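Local coordinates for protein putative acyl-CoA thioester hydrolase YbhC (Escherichia coli K-12, PDB 3GRH) that is a putative thioesterase of the outer membrane, a pectinesterase-family lipoprotein that neither binds pectin nor has pectinesterase activity, at residues A306-N316 / Q337-T348; R229-I237 / N258-L269. All blocks are in the same frame, centred on the assembly; numbering follows the deposited sequence.

Interaction 1: A306-N316 / Q337-T348; sequences AYVFAPATLSN and QLGRSLDVDANT
The guanidinium of Arg340 lies flat over one face of the Tyr307 ring, the two planes only 9° apart, in a cation-pi stack with CZ 3.9 Å from the ring centroid. CE2 of Tyr307 sits under the middle of the guanidinium, while CD of Arg340 adds a CH-pi contact almost straight above the ring centre. With chi1 of 56°, CG of Arg340 is wedged between backbone N and carbonyl carbon, and the chain then runs extended to NE, which carries the planar end across the ring. NE makes a salt bridge to Asp280, and the tyrosine OH bonds Glu305. Without the ring, as with an alanine here, the guanidinium would probably lose its flat support and be freer to turn away from Asp280.

Beneath the stack the two strands run parallel. Phe309 N donates to Leu338 O (2.9 Å) and its O accepts from Arg340 N (2.9 Å), so Phe309 is held on both sides of Gly339. Gly339, with no side chain, lets Phe309 O come within 2.9 Å of its CA. Further on, Leu342 N reaches Pro311 O; 343-347 then loops out before Thr348 rejoins Leu314, and Ser315 N closes on Asn347 O at 2.8 Å.

Such parallel stacking of successive coils belongs to the parallel beta-helix of carbohydrate esterase family 8, here bearing the predicted nucleophile Asp280 and Arg340, a substrate-binding residue by similarity.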
loop_
_atom_site.group_PDB
_atom_site.type_symbol
_atom_site.label_atom_id
_atom_site.label_comp_id
_atom_site.label_asym_id
_atom_site.label_seq_id
_atom_site.Cartn_x
_atom_site.Cartn_y
_atom_site.Cartn_z
ATOM N N ALA A 306 -7.538 -3.185 15.056
ATOM C CA ALA A 306 -7.470 -2.849 13.659
ATOM C C ALA A 306 -6.633 -1.630 13.546
ATOM O O ALA A 306 -6.706 -0.784 14.380
ATOM C CB ALA A 306 -8.853 -2.512 13.123
ATOM N N TYR A 307 -5.807 -1.562 12.519
ATOM C CA TYR A 307 -4.852 -0.471 12.308
ATOM C C TYR A 307 -4.722 -0.211 10.830
ATOM O O TYR A 307 -4.307 -1.108 10.137
ATOM C CB TYR A 307 -3.445 -0.780 12.842
ATOM C CG TYR A 307 -3.408 -1.471 14.178
ATOM C CD1 TYR A 307 -3.509 -0.771 15.374
ATOM C CD2 TYR A 307 -3.367 -2.853 14.215
ATOM C CE1 TYR A 307 -3.516 -1.477 16.585
ATOM C CE2 TYR A 307 -3.422 -3.538 15.437
ATOM C CZ TYR A 307 -3.481 -2.828 16.586
ATOM O OH TYR A 307 -3.464 -3.524 17.815
ATOM N N VAL A 308 -5.019 0.990 10.348
ATOM C CA VAL A 308 -5.006 1.217 8.955
ATOM C C VAL A 308 -3.607 1.263 8.392
ATOM O O VAL A 308 -3.262 0.565 7.462
ATOM C CB VAL A 308 -5.779 2.465 8.547
ATOM C CG1 VAL A 308 -5.758 2.654 7.016
ATOM C CG2 VAL A 308 -7.226 2.337 9.109
ATOM N N PHE A 309 -2.754 2.125 8.971
ATOM C CA PHE A 309 -1.417 2.346 8.438
ATOM C C PHE A 309 -0.325 1.825 9.341
ATOM O O PHE A 309 -0.332 2.079 10.557
ATOM C CB PHE A 309 -1.185 3.863 8.257
ATOM C CG PHE A 309 -2.030 4.481 7.233
ATOM C CD1 PHE A 309 -1.836 4.234 5.882
ATOM C CD2 PHE A 309 -3.005 5.336 7.630
ATOM C CE1 PHE A 309 -2.705 4.768 4.958
ATOM C CE2 PHE A 309 -3.813 5.938 6.702
ATOM C CZ PHE A 309 -3.663 5.634 5.379
ATOM N N ALA A 310 0.641 1.091 8.761
ATOM C CA ALA A 310 1.810 0.586 9.494
ATOM C C ALA A 310 3.075 0.838 8.717
ATOM O O ALA A 310 3.656 -0.077 8.090
ATOM C CB ALA A 310 1.634 -0.919 9.721
ATOM N N PRO A 311 3.467 2.093 8.663
ATOM C CA PRO A 311 4.656 2.483 7.963
ATOM C C PRO A 311 5.944 1.989 8.694
ATOM O O PRO A 311 6.039 2.012 9.961
ATOM C CB PRO A 311 4.561 3.998 7.963
ATOM C CG PRO A 311 3.715 4.346 9.029
ATOM C CD PRO A 311 2.807 3.224 9.314
ATOM N N ALA A 312 6.913 1.642 7.872
ATOM C CA ALA A 312 8.222 1.169 8.262
ATOM C C ALA A 312 9.325 2.139 7.786
ATOM O O ALA A 312 10.463 1.748 7.481
ATOM C CB ALA A 312 8.496 -0.245 7.725
ATOM N N THR A 313 8.989 3.395 7.644
ATOM C CA THR A 313 9.827 4.402 7.105
ATOM C C THR A 313 11.150 4.503 7.923
ATOM O O THR A 313 11.153 4.581 9.174
ATOM C CB THR A 313 9.127 5.718 7.220
ATOM O OG1 THR A 313 7.729 5.557 6.914
ATOM C CG2 THR A 313 9.790 6.824 6.283
ATOM N N LEU A 314 12.271 4.631 7.220
ATOM C CA LEU A 314 13.548 4.733 7.850
ATOM C C LEU A 314 13.614 6.076 8.579
ATOM O O LEU A 314 13.081 7.061 8.127
ATOM C CB LEU A 314 14.671 4.690 6.806
ATOM C CG LEU A 314 14.826 3.311 6.231
ATOM C CD1 LEU A 314 15.655 3.384 4.940
ATOM C CD2 LEU A 314 15.430 2.397 7.256
ATOM N N SER A 315 14.308 6.104 9.714
ATOM C CA SER A 315 14.253 7.319 10.554
ATOM C C SER A 315 14.963 8.507 9.941
ATOM O O SER A 315 14.630 9.658 10.283
ATOM C CB SER A 315 14.885 7.092 11.925
ATOM O OG SER A 315 14.196 6.140 12.708
ATOM N N ASN A 316 15.889 8.290 8.994
ATOM C CA ASN A 316 16.555 9.347 8.260
ATOM C C ASN A 316 15.808 9.864 7.040
ATOM O O ASN A 316 16.252 10.813 6.370
ATOM C CB ASN A 316 17.955 8.931 7.799
ATOM C CG ASN A 316 17.934 7.701 6.893
ATOM O OD1 ASN A 316 17.559 6.650 7.343
ATOM N ND2 ASN A 316 18.284 7.856 5.590
ATOM N N GLN A 337 -8.065 1.737 14.887
ATOM C CA GLN A 337 -7.120 2.819 14.989
ATOM C C GLN A 337 -6.525 3.166 13.636
ATOM O O GLN A 337 -6.568 2.398 12.714
ATOM C CB GLN A 337 -6.049 2.417 16.011
ATOM C CG GLN A 337 -6.560 2.523 17.414
ATOM C CD GLN A 337 -5.644 1.875 18.456
ATOM O OE1 GLN A 337 -5.380 0.662 18.370
ATOM N NE2 GLN A 337 -5.231 2.627 19.446
ATOM N N LEU A 338 -6.003 4.395 13.504
ATOM C CA LEU A 338 -5.482 4.880 12.219
ATOM C C LEU A 338 -4.171 4.266 11.895
ATOM O O LEU A 338 -3.783 4.178 10.699
ATOM C CB LEU A 338 -5.400 6.364 12.227
ATOM C CG LEU A 338 -6.685 7.143 12.359
ATOM C CD1 LEU A 338 -6.319 8.630 12.509
ATOM C CD2 LEU A 338 -7.535 6.868 11.141
ATOM N N GLY A 339 -3.405 3.813 12.910
ATOM C CA GLY A 339 -2.144 3.216 12.566
ATOM C C GLY A 339 -1.245 2.904 13.740
ATOM O O GLY A 339 -1.596 3.133 14.891
ATOM N N ARG A 340 -0.061 2.415 13.416
ATOM C CA ARG A 340 1.018 2.126 14.403
ATOM C C ARG A 340 2.280 1.968 13.602
ATOM O O ARG A 340 2.286 1.684 12.412
ATOM C CB ARG A 340 0.788 0.886 15.233
ATOM C CG ARG A 340 0.589 -0.345 14.418
ATOM C CD ARG A 340 0.282 -1.514 15.309
ATOM N NE ARG A 340 0.119 -2.760 14.571
ATOM C CZ ARG A 340 -0.055 -3.948 15.145
ATOM N NH1 ARG A 340 -0.108 -4.088 16.475
ATOM N NH2 ARG A 340 -0.165 -5.027 14.392
ATOM N N SER A 341 3.409 2.264 14.218
ATOM C CA SER A 341 4.645 2.140 13.475
ATOM C C SER A 341 5.078 0.686 13.383
ATOM O O SER A 341 4.896 -0.080 14.328
ATOM C CB SER A 341 5.741 2.988 14.179
ATOM O OG SER A 341 7.025 2.879 13.523
ATOM N N LEU A 342 5.613 0.300 12.224
ATOM C CA LEU A 342 6.085 -1.066 11.980
ATOM C C LEU A 342 7.590 -1.047 12.206
ATOM O O LEU A 342 8.364 -0.762 11.297
ATOM C CB LEU A 342 5.730 -1.497 10.534
ATOM C CG LEU A 342 6.135 -2.852 10.010
ATOM C CD1 LEU A 342 5.606 -3.930 10.912
ATOM C CD2 LEU A 342 5.587 -3.042 8.608
ATOM N N ASP A 343 7.981 -1.319 13.467
ATOM C CA ASP A 343 9.358 -1.124 13.912
ATOM C C ASP A 343 10.194 -2.382 13.604
ATOM O O ASP A 343 10.579 -3.151 14.466
ATOM C CB ASP A 343 9.389 -0.796 15.382
ATOM C CG ASP A 343 9.048 0.626 15.699
ATOM O OD1 ASP A 343 8.741 1.444 14.786
ATOM O OD2 ASP A 343 9.102 0.901 16.928
ATOM N N VAL A 344 10.480 -2.556 12.331
ATOM C CA VAL A 344 11.126 -3.755 11.802
ATOM C C VAL A 344 12.607 -3.843 12.140
ATOM O O VAL A 344 13.213 -4.961 12.209
ATOM C CB VAL A 344 10.927 -3.866 10.285
ATOM C CG1 VAL A 344 9.530 -4.358 9.963
ATOM C CG2 VAL A 344 11.229 -2.565 9.552
ATOM N N ASP A 345 13.205 -2.685 12.395
ATOM C CA ASP A 345 14.593 -2.568 12.708
ATOM C C ASP A 345 14.838 -1.289 13.529
ATOM O O ASP A 345 13.949 -0.456 13.659
ATOM C CB ASP A 345 15.422 -2.649 11.389
ATOM C CG ASP A 345 15.092 -1.537 10.400
ATOM O OD1 ASP A 345 14.799 -0.440 10.895
ATOM O OD2 ASP A 345 15.129 -1.746 9.147
ATOM N N ALA A 346 16.048 -1.116 14.062
ATOM C CA ALA A 346 16.263 -0.008 14.992
ATOM C C ALA A 346 16.186 1.361 14.325
ATOM O O ALA A 346 15.791 2.370 14.946
ATOM C CB ALA A 346 17.565 -0.213 15.784
ATOM N N ASN A 347 16.417 1.401 13.024
ATOM C CA ASN A 347 16.439 2.695 12.394
ATOM C C ASN A 347 15.130 2.965 11.690
ATOM O O ASN A 347 15.150 3.569 10.652
ATOM C CB ASN A 347 17.587 2.818 11.399
ATOM C CG ASN A 347 17.878 4.278 11.003
ATOM O OD1 ASN A 347 17.845 5.198 11.846
ATOM N ND2 ASN A 347 18.177 4.496 9.711
ATOM N N THR A 348 14.017 2.529 12.246
ATOM C CA THR A 348 12.691 2.777 11.654
ATOM C C THR A 348 11.896 3.695 12.596
ATOM O O THR A 348 11.966 3.525 13.810
ATOM C CB THR A 348 11.893 1.457 11.487
ATOM O OG1 THR A 348 12.576 0.659 10.494
ATOM C CG2 THR A 348 10.463 1.709 11.080
HETATM O O HOH W 1 -7.199 -1.363 17.486
HETATM O O HOH W 2 14.890 5.424 15.110
#

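Interaction 2: R229-I237 / N258-L269; sequences RTDGDQVQI and NRLETNRQPRTL
Asp233 reaches Arg267 with its carboxylate by setting CG anti to the backbone N (chi1 -171°), and Arg267 folds back to meet it through a bend at chi3 (-67°). The carboxylate and guanidinium end up nearly coplanar, in a side-on salt bridge at a corner between neighbouring coils of the parallel beta-helix. NE of Arg267 meets Asp233 OD1 on its syn lone pair at 2.9 Å, in an almost straight bond, and NH2 takes OD2. The anti lone pair of OD1 receives the backbone N of Arg267 at 2.8 Å, so one aspartate grips both the side chain and the main chain of its partner. NH1 of the same arginine reaches Phe54 O.

Past this corner the strands pair in parallel. Val235 N donates to Arg267 O, Leu269 N to Val235 O, and Ile237 N to Leu269 O. Val235 and Thr268 lie side by side on one face, CG1 of the valine 4.0 Å from CG2 of the threonine. A water beside them bonds Thr230 OG1, Gly232 O and Thr268 OG1, tying the turn at Gly232 to the end of strand 229-230 and to strand 267-269.

On the other side of the corner, the long connection through residues 258-266 is pinned by two more arginines. Arg264 comes end-on to Asp231 O, with NH1 at 2.7 Å and NH2 also donating, and the oxygen lies close to the guanidinium plane. Arg229 stretches out fully extended; its NE holds Asp231 OD1, itself bonded by Thr252. The outer end of Arg229 closes the contact at Asn258, where NH1 and NH2 both donate to the single oxygen OD1, each at 2.8 Å, with OD1 only 1° out of the guanidinium plane.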
loop_
_atom_site.group_PDB
_atom_site.type_symbol
_atom_site.label_atom_id
_atom_site.label_comp_id
_atom_site.label_asym_id
_atom_site.label_seq_id
_atom_site.Cartn_x
_atom_site.Cartn_y
_atom_site.Cartn_z
ATOM N N ARG A 229 1.764 -6.439 -3.278
ATOM C CA ARG A 229 3.063 -5.931 -2.873
ATOM C C ARG A 229 3.697 -5.217 -4.025
ATOM O O ARG A 229 3.720 -5.750 -5.148
ATOM C CB ARG A 229 3.931 -7.053 -2.480
ATOM C CG ARG A 229 5.344 -6.676 -2.220
ATOM C CD ARG A 229 6.213 -7.717 -1.657
ATOM N NE ARG A 229 7.631 -7.337 -1.678
ATOM C CZ ARG A 229 8.605 -8.199 -1.417
ATOM N NH1 ARG A 229 8.335 -9.449 -1.048
ATOM N NH2 ARG A 229 9.841 -7.810 -1.569
ATOM N N THR A 230 4.181 -4.009 -3.792
ATOM C CA THR A 230 4.852 -3.279 -4.860
ATOM C C THR A 230 6.179 -2.751 -4.341
ATOM O O THR A 230 6.245 -2.195 -3.270
ATOM C CB THR A 230 3.971 -2.233 -5.550
ATOM O OG1 THR A 230 4.733 -1.512 -6.527
ATOM C CG2 THR A 230 3.419 -1.239 -4.582
ATOM N N ASP A 231 7.236 -3.001 -5.114
ATOM C CA ASP A 231 8.611 -2.548 -4.749
ATOM C C ASP A 231 9.172 -1.557 -5.779
ATOM O O ASP A 231 10.252 -0.966 -5.535
ATOM C CB ASP A 231 9.594 -3.760 -4.723
ATOM C CG ASP A 231 9.178 -4.911 -3.845
ATOM O OD1 ASP A 231 8.265 -4.737 -3.004
ATOM O OD2 ASP A 231 9.782 -6.044 -4.042
ATOM N N GLY A 232 8.474 -1.343 -6.899
ATOM C CA GLY A 232 8.948 -0.487 -7.966
ATOM C C GLY A 232 8.796 0.996 -7.665
ATOM O O GLY A 232 7.996 1.412 -6.840
ATOM N N ASP A 233 9.562 1.799 -8.363
ATOM C CA ASP A 233 9.394 3.291 -8.313
ATOM C C ASP A 233 8.476 3.692 -9.409
ATOM O O ASP A 233 8.405 3.097 -10.480
ATOM C CB ASP A 233 10.736 3.962 -8.482
ATOM C CG ASP A 233 10.763 5.458 -8.236
ATOM O OD1 ASP A 233 10.071 5.994 -7.358
ATOM O OD2 ASP A 233 11.640 6.138 -8.936
ATOM N N GLN A 234 7.802 4.828 -9.223
ATOM C CA GLN A 234 6.931 5.438 -10.193
ATOM C C GLN A 234 5.755 4.525 -10.520
ATOM O O GLN A 234 5.419 4.418 -11.680
ATOM C CB GLN A 234 7.656 5.995 -11.420
ATOM C CG GLN A 234 8.599 7.122 -11.057
ATOM C CD GLN A 234 9.268 7.783 -12.252
ATOM O OE1 GLN A 234 8.877 7.602 -13.415
ATOM N NE2 GLN A 234 10.140 8.653 -11.953
ATOM N N VAL A 235 5.107 3.951 -9.494
ATOM C CA VAL A 235 4.020 3.039 -9.665
ATOM C C VAL A 235 2.704 3.795 -9.508
ATOM O O VAL A 235 2.599 4.613 -8.627
ATOM C CB VAL A 235 4.120 1.928 -8.690
ATOM C CG1 VAL A 235 2.861 1.031 -8.570
ATOM C CG2 VAL A 235 5.391 1.135 -8.962
ATOM N N GLN A 236 1.745 3.524 -10.377
ATOM C CA GLN A 236 0.442 4.176 -10.343
ATOM C C GLN A 236 -0.633 3.149 -10.255
ATOM O O GLN A 236 -0.675 2.243 -11.070
ATOM C CB GLN A 236 0.176 5.066 -11.544
ATOM C CG GLN A 236 1.157 6.210 -11.665
ATOM C CD GLN A 236 1.023 6.896 -13.006
ATOM O OE1 GLN A 236 0.017 7.605 -13.204
ATOM N NE2 GLN A 236 2.032 6.730 -13.900
ATOM N N ILE A 237 -1.496 3.263 -9.260
ATOM C CA ILE A 237 -2.611 2.304 -9.059
ATOM C C ILE A 237 -3.861 3.159 -9.042
ATOM O O ILE A 237 -3.977 4.069 -8.169
ATOM C CB ILE A 237 -2.416 1.605 -7.717
ATOM C CG1 ILE A 237 -1.196 0.708 -7.821
ATOM C CG2 ILE A 237 -3.628 0.797 -7.406
ATOM C CD1 ILE A 237 -0.688 0.237 -6.502
ATOM N N ASN A 258 14.904 -9.621 -2.068
ATOM C CA ASN A 258 13.668 -9.782 -1.301
ATOM C C ASN A 258 13.800 -9.517 0.195
ATOM O O ASN A 258 13.529 -10.374 1.023
ATOM C CB ASN A 258 13.022 -11.156 -1.598
ATOM C CG ASN A 258 11.616 -11.253 -1.131
ATOM O OD1 ASN A 258 10.981 -10.270 -0.910
ATOM N ND2 ASN A 258 11.108 -12.482 -0.999
ATOM N N ARG A 259 14.168 -8.280 0.554
ATOM C CA ARG A 259 14.218 -7.861 1.938
ATOM C C ARG A 259 14.251 -6.360 1.932
ATOM O O ARG A 259 14.672 -5.751 0.920
ATOM C CB ARG A 259 15.470 -8.333 2.627
ATOM C CG ARG A 259 16.714 -8.038 1.898
ATOM C CD ARG A 259 17.838 -8.848 2.472
ATOM N NE ARG A 259 19.136 -8.326 2.075
ATOM C CZ ARG A 259 20.300 -8.878 2.416
ATOM N NH1 ARG A 259 20.341 -9.986 3.156
ATOM N NH2 ARG A 259 21.437 -8.319 2.012
ATOM N N LEU A 260 13.821 -5.772 3.036
ATOM C CA LEU A 260 13.849 -4.303 3.144
ATOM C C LEU A 260 15.311 -3.844 3.125
ATOM O O LEU A 260 16.213 -4.537 3.617
ATOM C CB LEU A 260 13.111 -3.812 4.374
ATOM C CG LEU A 260 11.623 -4.008 4.308
ATOM C CD1 LEU A 260 10.949 -3.749 5.670
ATOM C CD2 LEU A 260 11.033 -3.144 3.213
ATOM N N GLU A 261 15.520 -2.696 2.502
ATOM C CA GLU A 261 16.845 -2.114 2.202
ATOM C C GLU A 261 16.994 -0.789 2.925
ATOM O O GLU A 261 16.016 -0.218 3.406
ATOM C CB GLU A 261 16.975 -1.738 0.685
ATOM C CG GLU A 261 17.156 -2.871 -0.269
ATOM C CD GLU A 261 17.546 -2.426 -1.699
ATOM O OE1 GLU A 261 17.632 -1.200 -2.004
ATOM O OE2 GLU A 261 17.790 -3.334 -2.542
ATOM N N THR A 262 18.198 -0.236 2.919
ATOM C CA THR A 262 18.399 1.052 3.598
ATOM C C THR A 262 18.659 2.243 2.713
ATOM O O THR A 262 18.839 3.363 3.257
ATOM C CB THR A 262 19.598 1.032 4.529
ATOM O OG1 THR A 262 20.748 0.790 3.730
ATOM C CG2 THR A 262 19.508 -0.020 5.603
ATOM N N ASN A 263 18.734 2.085 1.396
ATOM C CA ASN A 263 19.069 3.238 0.543
ATOM C C ASN A 263 18.328 3.219 -0.793
ATOM O O ASN A 263 18.935 3.233 -1.904
ATOM C CB ASN A 263 20.594 3.345 0.304
ATOM C CG ASN A 263 21.028 4.726 -0.193
ATOM O OD1 ASN A 263 20.206 5.583 -0.565
ATOM N ND2 ASN A 263 22.341 4.950 -0.198
ATOM N N ARG A 264 17.000 3.250 -0.711
ATOM C CA ARG A 264 16.176 3.244 -1.920
ATOM C C ARG A 264 14.816 3.771 -1.488
ATOM O O ARG A 264 14.342 3.365 -0.449
ATOM C CB ARG A 264 16.003 1.841 -2.429
ATOM C CG ARG A 264 15.362 1.780 -3.720
ATOM C CD ARG A 264 15.456 0.420 -4.371
ATOM N NE ARG A 264 14.577 0.535 -5.516
ATOM C CZ ARG A 264 13.336 0.074 -5.588
ATOM N NH1 ARG A 264 12.818 -0.730 -4.637
ATOM N NH2 ARG A 264 12.660 0.328 -6.707
ATOM N N GLN A 265 14.237 4.712 -2.223
ATOM C CA GLN A 265 12.994 5.316 -1.828
ATOM C C GLN A 265 11.947 5.269 -2.989
ATOM O O GLN A 265 11.778 6.249 -3.709
ATOM C CB GLN A 265 13.279 6.778 -1.490
ATOM C CG GLN A 265 12.179 7.711 -1.145
ATOM C CD GLN A 265 11.480 7.484 0.182
ATOM O OE1 GLN A 265 11.472 6.354 0.737
ATOM N NE2 GLN A 265 10.799 8.540 0.666
ATOM N N PRO A 266 11.309 4.141 -3.205
ATOM C CA PRO A 266 10.308 4.034 -4.268
ATOM C C PRO A 266 9.099 4.846 -4.001
ATOM O O PRO A 266 8.691 4.945 -2.864
ATOM C CB PRO A 266 9.902 2.600 -4.258
ATOM C CG PRO A 266 10.315 2.183 -2.824
ATOM C CD PRO A 266 11.499 2.867 -2.530
ATOM N N ARG A 267 8.567 5.477 -5.066
ATOM C CA ARG A 267 7.391 6.318 -4.981
ATOM C C ARG A 267 6.189 5.666 -5.700
ATOM O O ARG A 267 6.312 5.192 -6.824
ATOM C CB ARG A 267 7.674 7.617 -5.707
ATOM C CG ARG A 267 8.781 8.380 -5.054
ATOM C CD ARG A 267 9.392 9.441 -5.915
ATOM N NE ARG A 267 10.113 8.915 -7.054
ATOM C CZ ARG A 267 10.778 9.651 -7.935
ATOM N NH1 ARG A 267 10.815 10.951 -7.814
ATOM N NH2 ARG A 267 11.417 9.054 -8.942
ATOM N N THR A 268 5.075 5.681 -4.997
ATOM C CA THR A 268 3.808 5.098 -5.487
ATOM C C THR A 268 2.683 6.088 -5.335
ATOM O O THR A 268 2.548 6.706 -4.281
ATOM C CB THR A 268 3.514 3.788 -4.663
ATOM O OG1 THR A 268 4.670 2.919 -4.738
ATOM C CG2 THR A 268 2.322 3.049 -5.156
ATOM N N LEU A 269 1.802 6.156 -6.328
ATOM C CA LEU A 269 0.588 6.972 -6.259
ATOM C C LEU A 269 -0.609 6.051 -6.363
ATOM O O LEU A 269 -0.736 5.345 -7.384
ATOM C CB LEU A 269 0.539 7.985 -7.424
ATOM C CG LEU A 269 -0.728 8.827 -7.473
ATOM C CD1 LEU A 269 -0.812 9.655 -6.226
ATOM C CD2 LEU A 269 -0.688 9.615 -8.720
HETATM O O HOH W 3 5.861 0.626 -5.398
#

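Overall arrangement
Both interactions join successive coils of the same beta-helix through parallel strand pairing, with centres about 16 Å apart. Interaction 1 is the more buried and lies at the predicted active site; interaction 2 is partly buried and away from the annotated sites. Their paired strands lie in different runs, 307-311 and 337-342 in one and 235-238 and 267-271 in the other, but interaction 2 also carries strand 228-230 of the first run. Arginine is used differently too, laid over an aromatic ring in interaction 1 but engaged edge-on with oxygens in interaction 2. The two meet where Leu314 CD1 packs 3.6 Å from Thr262 O, and Arg285 bonds Asp345 in one and Glu261 O in the other.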